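Local atomic coordinates of ECL CdiI (Enterobacter cloacae subsp. cloacae, PDB entry 4NTQ), a protein that acts as the immunity protein of a contact-dependent growth inhibition system, forming a complex with the CdiA-CT toxin, an RNase directed against the ribosome. Residues B[43-46]-B[47-50]; B[82-86]-B[87-91]; B[137-140]-B[141-145]. All blocks are in the same frame, centred on the assembly; numbering follows the deposited sequence.

Contact 1 (B[43-46]-B[47-50]); sequences DYKN and SWLK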
loop_
_atom_site.group_PDB
_atom_site.type_symbol
_atom_site.label_atom_id
_atom_site.label_comp_id
_atom_site.label_asym_id
_atom_site.label_seq_id
_atom_site.Cartn_x
_atom_site.Cartn_y
_atom_site.Cartn_z
ATOM N N ASP B 43 -4.281 -16.279 2.015
ATOM C CA ASP B 43 -2.862 -16.000 1.800
ATOM C C ASP B 43 -2.421 -14.640 2.373
ATOM O O ASP B 43 -1.363 -14.552 3.009
ATOM C CB ASP B 43 -2.522 -16.031 0.318
ATOM C CG ASP B 43 -2.569 -17.415 -0.269
ATOM O OD1 ASP B 43 -2.305 -18.403 0.446
ATOM O OD2 ASP B 43 -2.855 -17.504 -1.472
ATOM N N TYR B 44 -3.222 -13.594 2.135
ATOM C CA TYR B 44 -2.896 -12.261 2.616
ATOM C C TYR B 44 -2.816 -12.328 4.119
ATOM O O TYR B 44 -1.867 -11.825 4.732
ATOM C CB TYR B 44 -3.964 -11.244 2.218
ATOM C CG TYR B 44 -3.787 -10.628 0.843
ATOM C CD1 TYR B 44 -2.911 -9.554 0.644
ATOM C CD2 TYR B 44 -4.513 -11.100 -0.254
ATOM C CE1 TYR B 44 -2.746 -8.978 -0.628
ATOM C CE2 TYR B 44 -4.362 -10.533 -1.518
ATOM C CZ TYR B 44 -3.476 -9.476 -1.706
ATOM O OH TYR B 44 -3.326 -8.919 -2.967
ATOM N N LYS B 45 -3.803 -12.995 4.707
ATOM C CA LYS B 45 -3.940 -13.062 6.163
ATOM C C LYS B 45 -2.807 -13.873 6.784
ATOM O O LYS B 45 -2.294 -13.531 7.847
ATOM C CB LYS B 45 -5.304 -13.650 6.558
ATOM C CG LYS B 45 -6.463 -12.665 6.435
ATOM C CD LYS B 45 -7.804 -13.307 6.804
ATOM C CE LYS B 45 -8.814 -12.225 7.158
ATOM N NZ LYS B 45 -10.152 -12.772 7.495
ATOM N N ASN B 46 -2.415 -14.948 6.118
ATOM C CA ASN B 46 -1.291 -15.733 6.608
ATOM C C ASN B 46 -0.001 -14.899 6.632
ATOM O O ASN B 46 0.752 -14.921 7.601
ATOM C CB ASN B 46 -1.115 -16.990 5.764
ATOM C CG ASN B 46 0.229 -17.620 5.962
ATOM O OD1 ASN B 46 0.445 -18.338 6.935
ATOM N ND2 ASN B 46 1.158 -17.345 5.047
ATOM N N SER B 47 0.220 -14.140 5.569
ATOM C CA SER B 47 1.380 -13.276 5.463
ATOM C C SER B 47 1.397 -12.210 6.556
ATOM O O SER B 47 2.446 -11.920 7.121
ATOM C CB SER B 47 1.410 -12.617 4.088
ATOM O OG SER B 47 2.262 -11.492 4.078
ATOM N N TRP B 48 0.234 -11.638 6.858
ATOM C CA TRP B 48 0.123 -10.629 7.907
ATOM C C TRP B 48 0.409 -11.242 9.275
ATOM O O TRP B 48 1.071 -10.629 10.110
ATOM C CB TRP B 48 -1.280 -10.007 7.915
ATOM C CG TRP B 48 -1.690 -9.354 6.621
ATOM C CD1 TRP B 48 -0.866 -8.874 5.647
ATOM C CD2 TRP B 48 -3.030 -9.123 6.163
ATOM N NE1 TRP B 48 -1.605 -8.356 4.602
ATOM C CE2 TRP B 48 -2.938 -8.500 4.896
ATOM C CE3 TRP B 48 -4.302 -9.389 6.698
ATOM C CZ2 TRP B 48 -4.066 -8.126 4.159
ATOM C CZ3 TRP B 48 -5.428 -9.024 5.959
ATOM C CH2 TRP B 48 -5.299 -8.401 4.699
ATOM N N LEU B 49 -0.102 -12.451 9.501
ATOM C CA LEU B 49 0.158 -13.174 10.748
ATOM C C LEU B 49 1.661 -13.373 10.973
ATOM O O LEU B 49 2.167 -13.100 12.054
ATOM C CB LEU B 49 -0.553 -14.531 10.761
ATOM C CG LEU B 49 -0.416 -15.349 12.049
ATOM C CD1 LEU B 49 -0.834 -14.534 13.245
ATOM C CD2 LEU B 49 -1.246 -16.625 11.987
ATOM N N LYS B 50 2.364 -13.841 9.948
ATOM C CA LYS B 50 3.808 -14.070 10.045
ATOM C C LYS B 50 4.543 -12.767 10.277
ATOM O O LYS B 50 5.399 -12.681 11.153
ATOM C CB LYS B 50 4.349 -14.736 8.776
ATOM C CG LYS B 50 3.986 -16.209 8.629
ATOM C CD LYS B 50 4.640 -16.808 7.383
ATOM C CE LYS B 50 4.336 -18.291 7.243
ATOM N NZ LYS B 50 4.624 -18.798 5.865
#
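Asp43 hands its carbonyl oxygen to the amide of Ser47, with Asp43 O and Ser47 N 3.0 Å apart, the first of four consecutive i to i+4 bonds in this part of helix 41-58. The backbone N of Asp43 is itself bonded to Asp40 OD2. Tyr44 does more. Tyr44 O takes the amide Trp48 N at 3.0 Å, in the carbonyl plane, and the same oxygen stands over one face of the Trp48 indole, with Tyr44 O 3.1 Å from Trp48 CG. The indole is folded back along the helix: Trp48 CG lies anti to its own carbonyl carbon (chi1 -58°) and a small chi2 of -23° turns the flat system over the preceding turn. Tyr44 CB therefore sits above the six-membered ring as a CH-pi donor, 3.7 Å from Trp48 CZ2. The phenol continues away from this meeting point; its OH is bonded to Pro35 O, and Trp39 meets its ring edge-to-face. Lys45 meets the same six-membered ring at its CE3-CZ3 side with its aliphatic root, Lys45 CG being 3.8 Å from Trp48 CZ3, and the extended chain runs on past the indole; CG also packs on Leu143, and Lys45 O receives Leu49 N. Asn46 O receives Lys50 N, and the Asn46 amide lies across the end of the lysine at a loose distance, Asn46 ND2 to Lys50 NZ 3.8 Å, without a bond between them. A broad indole suits this place because it spans two residues of the previous turn while its NE1 still reaches Ala65 O, beyond the helix. Chemically, the buried tryptophan is thus fixed in rotation by a polar grip at NE1 and by aliphatic and carbonyl contacts on its face, whereas the amphiphilic lysine lends carbon to the packing.

Contact 2 (B[82-86]-B[87-91]); sequences LYFED and EKVYV
Tyr83 and Tyr90 form the inner hydrogen-bonded pair of a two-residue beta hairpin. Tyr83 N meets Tyr90 O at 2.7 Å and Tyr90 N returns to Tyr83 O at 2.9 Å, both donors in the carbonyl plane. Nearer the tip, Glu85 and Lys88 make the second such pair: Glu85 N to Lys88 O and Lys88 N to Glu85 O are both 3.0 Å, although Lys88 N comes from above the carbonyl plane of Glu85. They are the first and last residues of a type II' turn, in which Asp86 adopts a positive phi of 55°, a sign uncommon for a non-glycine residue, though aspartate and asparagine tolerate it better than most; polar Asp86 and Glu87 suit the exposed bend.

Apolar contacts fill the face of Leu82, Phe84, Val89 and Val91. Leu82 CB approaches Val89 CG1 at 3.8 Å, and Phe84 CD1 lies 3.7 Å from Val89 CG2 as ring and branch run side by side. With Val89 CG1 anti to the backbone N (chi1 -175°), CG1 touches both neighbours and CG2 touches Phe84, which suits a beta-branched residue in a strand.

Polar and aromatic groups share the other face. The Glu85 carboxylate approaches the CE2 side of the Tyr90 ring obliquely, Glu85 CD 3.9 Å from Tyr90 CE2, their planes 56° apart. Arg116 joins this pair through a salt bridge to Glu85 and a cation-pi contact with Tyr90, while Tyr83 OH is bonded to Glu114 O.

The hairpin is the centre of a four-stranded antiparallel sheet, between strands 61-65 and 129-132, and its apolar face packs against helices 41-58 and 133-144 through Leu52, Leu56, Leu133 and Val136.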
loop_
_atom_site.group_PDB
_atom_site.type_symbol
_atom_site.label_atom_id
_atom_site.label_comp_id
_atom_site.label_asym_id
_atom_site.label_seq_id
_atom_site.Cartn_x
_atom_site.Cartn_y
_atom_site.Cartn_z
ATOM N N LEU B 82 4.142 -1.155 9.965
ATOM C CA LEU B 82 3.947 -0.850 11.382
ATOM C C LEU B 82 5.306 -0.754 12.058
ATOM O O LEU B 82 6.135 -1.650 11.918
ATOM C CB LEU B 82 3.109 -1.936 12.061
ATOM C CG LEU B 82 1.587 -1.921 11.864
ATOM C CD1 LEU B 82 1.168 -1.890 10.403
ATOM C CD2 LEU B 82 0.975 -3.113 12.549
ATOM N N TYR B 83 5.548 0.341 12.770
ATOM C CA TYR B 83 6.797 0.488 13.488
ATOM C C TYR B 83 6.476 0.511 14.965
ATOM O O TYR B 83 5.638 1.283 15.396
ATOM C CB TYR B 83 7.500 1.787 13.095
ATOM C CG TYR B 83 8.116 1.820 11.712
ATOM C CD1 TYR B 83 9.345 1.206 11.464
ATOM C CD2 TYR B 83 7.501 2.514 10.664
ATOM C CE1 TYR B 83 9.931 1.254 10.208
ATOM C CE2 TYR B 83 8.087 2.573 9.378
ATOM C CZ TYR B 83 9.297 1.932 9.169
ATOM O OH TYR B 83 9.886 1.971 7.933
ATOM N N PHE B 84 7.132 -0.335 15.738
ATOM C CA PHE B 84 6.837 -0.436 17.165
ATOM C C PHE B 84 7.774 0.380 18.052
ATOM O O PHE B 84 8.992 0.212 17.994
ATOM C CB PHE B 84 6.863 -1.893 17.590
ATOM C CG PHE B 84 5.943 -2.753 16.791
ATOM C CD1 PHE B 84 4.579 -2.756 17.061
ATOM C CD2 PHE B 84 6.426 -3.547 15.761
ATOM C CE1 PHE B 84 3.703 -3.542 16.327
ATOM C CE2 PHE B 84 5.555 -4.340 15.003
ATOM C CZ PHE B 84 4.185 -4.337 15.294
ATOM N N GLU B 85 7.201 1.280 18.851
ATOM C CA GLU B 85 7.959 2.008 19.869
ATOM C C GLU B 85 7.186 2.043 21.169
ATOM O O GLU B 85 6.205 2.793 21.301
ATOM C CB GLU B 85 8.270 3.426 19.418
ATOM C CG GLU B 85 9.302 3.480 18.325
ATOM C CD GLU B 85 9.628 4.895 17.910
ATOM O OE1 GLU B 85 9.718 5.790 18.793
ATOM O OE2 GLU B 85 9.795 5.103 16.697
ATOM N N ASP B 86 7.643 1.229 22.116
ATOM C CA ASP B 86 6.940 1.006 23.373
ATOM C C ASP B 86 5.482 0.542 23.177
ATOM O O ASP B 86 5.269 -0.518 22.585
ATOM C CB ASP B 86 7.083 2.226 24.274
ATOM C CG ASP B 86 8.541 2.600 24.498
ATOM O OD1 ASP B 86 8.842 3.809 24.639
ATOM O OD2 ASP B 86 9.383 1.677 24.508
ATOM N N GLU B 87 4.502 1.311 23.660
ATOM C CA GLU B 87 3.093 0.924 23.537
ATOM C C GLU B 87 2.419 1.689 22.410
ATOM O O GLU B 87 1.192 1.725 22.309
ATOM C CB GLU B 87 2.341 1.179 24.841
ATOM C CG GLU B 87 2.848 0.375 26.033
ATOM C CD GLU B 87 2.495 -1.096 25.936
ATOM O OE1 GLU B 87 1.322 -1.403 25.632
ATOM O OE2 GLU B 87 3.392 -1.943 26.152
ATOM N N LYS B 88 3.231 2.307 21.562
ATOM C CA LYS B 88 2.713 3.072 20.439
ATOM C C LYS B 88 3.195 2.446 19.147
ATOM O O LYS B 88 4.315 1.957 19.073
ATOM C CB LYS B 88 3.161 4.535 20.526
ATOM C CG LYS B 88 2.546 5.430 19.450
ATOM C CD LYS B 88 2.680 6.927 19.767
ATOM C CE LYS B 88 1.811 7.333 20.951
ATOM N NZ LYS B 88 1.798 8.810 21.143
ATOM N N VAL B 89 2.337 2.446 18.131
ATOM C CA VAL B 89 2.674 1.866 16.840
ATOM C C VAL B 89 2.438 2.894 15.756
ATOM O O VAL B 89 1.318 3.369 15.602
ATOM C CB VAL B 89 1.810 0.633 16.521
ATOM C CG1 VAL B 89 2.283 -0.012 15.227
ATOM C CG2 VAL B 89 1.872 -0.378 17.664
ATOM N N TYR B 90 3.495 3.253 15.022
ATOM C CA TYR B 90 3.363 4.167 13.887
ATOM C C TYR B 90 3.114 3.352 12.639
ATOM O O TYR B 90 3.629 2.243 12.500
ATOM C CB TYR B 90 4.601 5.064 13.716
ATOM C CG TYR B 90 4.876 5.900 14.945
ATOM C CD1 TYR B 90 4.194 7.098 15.169
ATOM C CD2 TYR B 90 5.784 5.470 15.908
ATOM C CE1 TYR B 90 4.424 7.849 16.324
ATOM C CE2 TYR B 90 6.025 6.212 17.061
ATOM C CZ TYR B 90 5.340 7.395 17.263
ATOM O OH TYR B 90 5.580 8.119 18.403
ATOM N N VAL B 91 2.302 3.906 11.745
ATOM C CA VAL B 91 1.901 3.213 10.547
ATOM C C VAL B 91 2.101 4.123 9.354
ATOM O O VAL B 91 1.665 5.285 9.346
ATOM C CB VAL B 91 0.406 2.794 10.590
ATOM C CG1 VAL B 91 0.085 1.872 9.414
ATOM C CG2 VAL B 91 0.056 2.118 11.905
#

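Contact 3 (B[137-140]-B[141-145]); sequences LDFY and HSLNN
Phe139 and Leu143 pack one turn apart near the C-terminal end of the amphipathic helix 133-144. Leu143 CD1 rests over one face of the phenyl ring, offset toward its rim, 3.6 Å from Phe139 CE2, in a CH-pi contact. Phe139 CG is anti to the backbone N (chi1 -176°), which swings the ring along the helix toward the leucine; a branched aliphatic tip suits the aromatic face, and both residues are buried.

Tyr140 and the exposed His141, neighbours in sequence, bring their rings together at an oblique 45°, with Tyr140 CD2 3.5 Å from His141 CD2. The carbonyl oxygen of Leu137 lies over one face of the imidazole, and the same Leu137 O receives His141 N in a short, nearly straight bond of 2.7 Å.

Behind these side chains stands the backbone. Ser142 N bonds to Asp138 O at 2.9 Å, and Asn144 N reaches Tyr140 O at 3.1 Å; Leu143 N adds a weak bond to that same carbonyl. Ser142 and Asn144, small and polar, suit this exposed surface. Further out, helix 41-58 lies against the inner side, Leu52 touching Phe139 and Leu56 touching Leu137 and Tyr140. Phe2, from the N-terminal strand, meets the Phe139 ring with the planes close to perpendicular, so the phenyl is positioned from beyond the helix as well.

Phe139 O is gripped twice from one face of its plane: Leu143 N arrives at 3.2 Å, and Ser142 OG, set between its own backbone N and carbonyl carbon, donates to Phe139 O at 2.8 Å.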
loop_
_atom_site.group_PDB
_atom_site.type_symbol
_atom_site.label_atom_id
_atom_site.label_comp_id
_atom_site.label_asym_id
_atom_site.label_seq_id
_atom_site.Cartn_x
_atom_site.Cartn_y
_atom_site.Cartn_z
ATOM N N LEU B 137 -1.912 -6.124 18.767
ATOM C CA LEU B 137 -1.957 -7.451 19.356
ATOM C C LEU B 137 -3.296 -8.122 19.071
ATOM O O LEU B 137 -3.334 -9.275 18.649
ATOM C CB LEU B 137 -1.738 -7.362 20.854
ATOM C CG LEU B 137 -0.325 -7.023 21.291
ATOM C CD1 LEU B 137 -0.246 -6.906 22.823
ATOM C CD2 LEU B 137 0.626 -8.084 20.758
ATOM N N ASP B 138 -4.395 -7.405 19.301
ATOM C CA ASP B 138 -5.722 -7.989 19.096
ATOM C C ASP B 138 -5.861 -8.465 17.638
ATOM O O ASP B 138 -6.273 -9.597 17.379
ATOM C CB ASP B 138 -6.833 -6.991 19.457
ATOM C CG ASP B 138 -6.824 -6.595 20.939
ATOM O OD1 ASP B 138 -6.422 -7.425 21.790
ATOM O OD2 ASP B 138 -7.215 -5.442 21.244
ATOM N N PHE B 139 -5.462 -7.615 16.692
ATOM C CA PHE B 139 -5.483 -8.000 15.286
ATOM C C PHE B 139 -4.572 -9.197 14.993
ATOM O O PHE B 139 -4.915 -10.073 14.208
ATOM C CB PHE B 139 -5.080 -6.821 14.400
ATOM C CG PHE B 139 -5.172 -7.114 12.929
ATOM C CD1 PHE B 139 -6.377 -7.483 12.360
ATOM C CD2 PHE B 139 -4.058 -6.990 12.116
ATOM C CE1 PHE B 139 -6.470 -7.737 11.008
ATOM C CE2 PHE B 139 -4.130 -7.247 10.770
ATOM C CZ PHE B 139 -5.345 -7.624 10.207
ATOM N N TYR B 140 -3.400 -9.216 15.616
ATOM C CA TYR B 140 -2.487 -10.343 15.491
ATOM C C TYR B 140 -3.143 -11.627 16.010
ATOM O O TYR B 140 -3.142 -12.652 15.343
ATOM C CB TYR B 140 -1.212 -10.032 16.263
ATOM C CG TYR B 140 -0.339 -11.222 16.591
ATOM C CD1 TYR B 140 0.357 -11.894 15.601
ATOM C CD2 TYR B 140 -0.191 -11.650 17.894
ATOM C CE1 TYR B 140 1.160 -12.963 15.900
ATOM C CE2 TYR B 140 0.629 -12.716 18.207
ATOM C CZ TYR B 140 1.298 -13.374 17.209
ATOM O OH TYR B 140 2.115 -14.447 17.518
ATOM N N HIS B 141 -3.719 -11.559 17.201
ATOM C CA HIS B 141 -4.426 -12.703 17.772
ATOM C C HIS B 141 -5.608 -13.183 16.917
ATOM O O HIS B 141 -5.856 -14.388 16.820
ATOM C CB HIS B 141 -4.888 -12.372 19.193
ATOM C CG HIS B 141 -3.758 -12.267 20.168
ATOM N ND1 HIS B 141 -3.801 -11.452 21.277
ATOM C CD2 HIS B 141 -2.548 -12.874 20.196
ATOM C CE1 HIS B 141 -2.666 -11.560 21.948
ATOM N NE2 HIS B 141 -1.891 -12.418 21.312
ATOM N N SER B 142 -6.333 -12.257 16.293
ATOM C CA SER B 142 -7.531 -12.655 15.554
ATOM C C SER B 142 -7.155 -13.403 14.280
ATOM O O SER B 142 -7.887 -14.281 13.812
ATOM C CB SER B 142 -8.395 -11.454 15.203
ATOM O OG SER B 142 -7.697 -10.605 14.315
ATOM N N LEU B 143 -6.014 -13.050 13.708
ATOM C CA LEU B 143 -5.554 -13.735 12.523
ATOM C C LEU B 143 -5.096 -15.111 12.958
ATOM O O LEU B 143 -5.197 -16.076 12.211
ATOM C CB LEU B 143 -4.404 -12.969 11.886
ATOM C CG LEU B 143 -4.805 -11.610 11.317
ATOM C CD1 LEU B 143 -3.565 -10.846 10.890
ATOM C CD2 LEU B 143 -5.781 -11.779 10.158
ATOM N N ASN B 144 -4.601 -15.182 14.188
ATOM C CA ASN B 144 -4.012 -16.400 14.733
ATOM C C ASN B 144 -5.094 -17.440 15.053
ATOM O O ASN B 144 -4.806 -18.621 15.273
ATOM C CB ASN B 144 -3.193 -16.034 15.978
ATOM C CG ASN B 144 -2.258 -17.140 16.429
ATOM O OD1 ASN B 144 -1.716 -17.892 15.621
ATOM N ND2 ASN B 144 -2.059 -17.233 17.735
ATOM N N ASN B 145 -6.343 -16.970 15.075
ATOM C CA ASN B 145 -7.526 -17.807 15.287
ATOM C C ASN B 145 -8.455 -17.743 14.085
ATOM O O ASN B 145 -9.656 -17.509 14.229
ATOM C CB ASN B 145 -8.292 -17.348 16.525
ATOM C CG ASN B 145 -7.647 -17.809 17.811
ATOM O OD1 ASN B 145 -8.062 -18.816 18.391
ATOM N ND2 ASN B 145 -6.628 -17.074 18.272
#

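Overall arrangement
Contact 1 comes first along the chain, within helix 41-58; contact 2 follows at the bend between strands 76-85 and 88-97, and contact 3 comes last in helix 133-144. Each closes only its own turn, so the three lie in series and none encloses or crosses another. In space contacts 1 and 3 meet, their centres about 11 Å apart: Leu49 packs on Tyr140 and Asn144, and Trp48 and Lys45 on Leu143, joining the two helices. Contact 2 touches neither, its centre about 19 Å from that of contact 1 and about 17 Å from that of contact 3, but other turns of both helices cover its sheet.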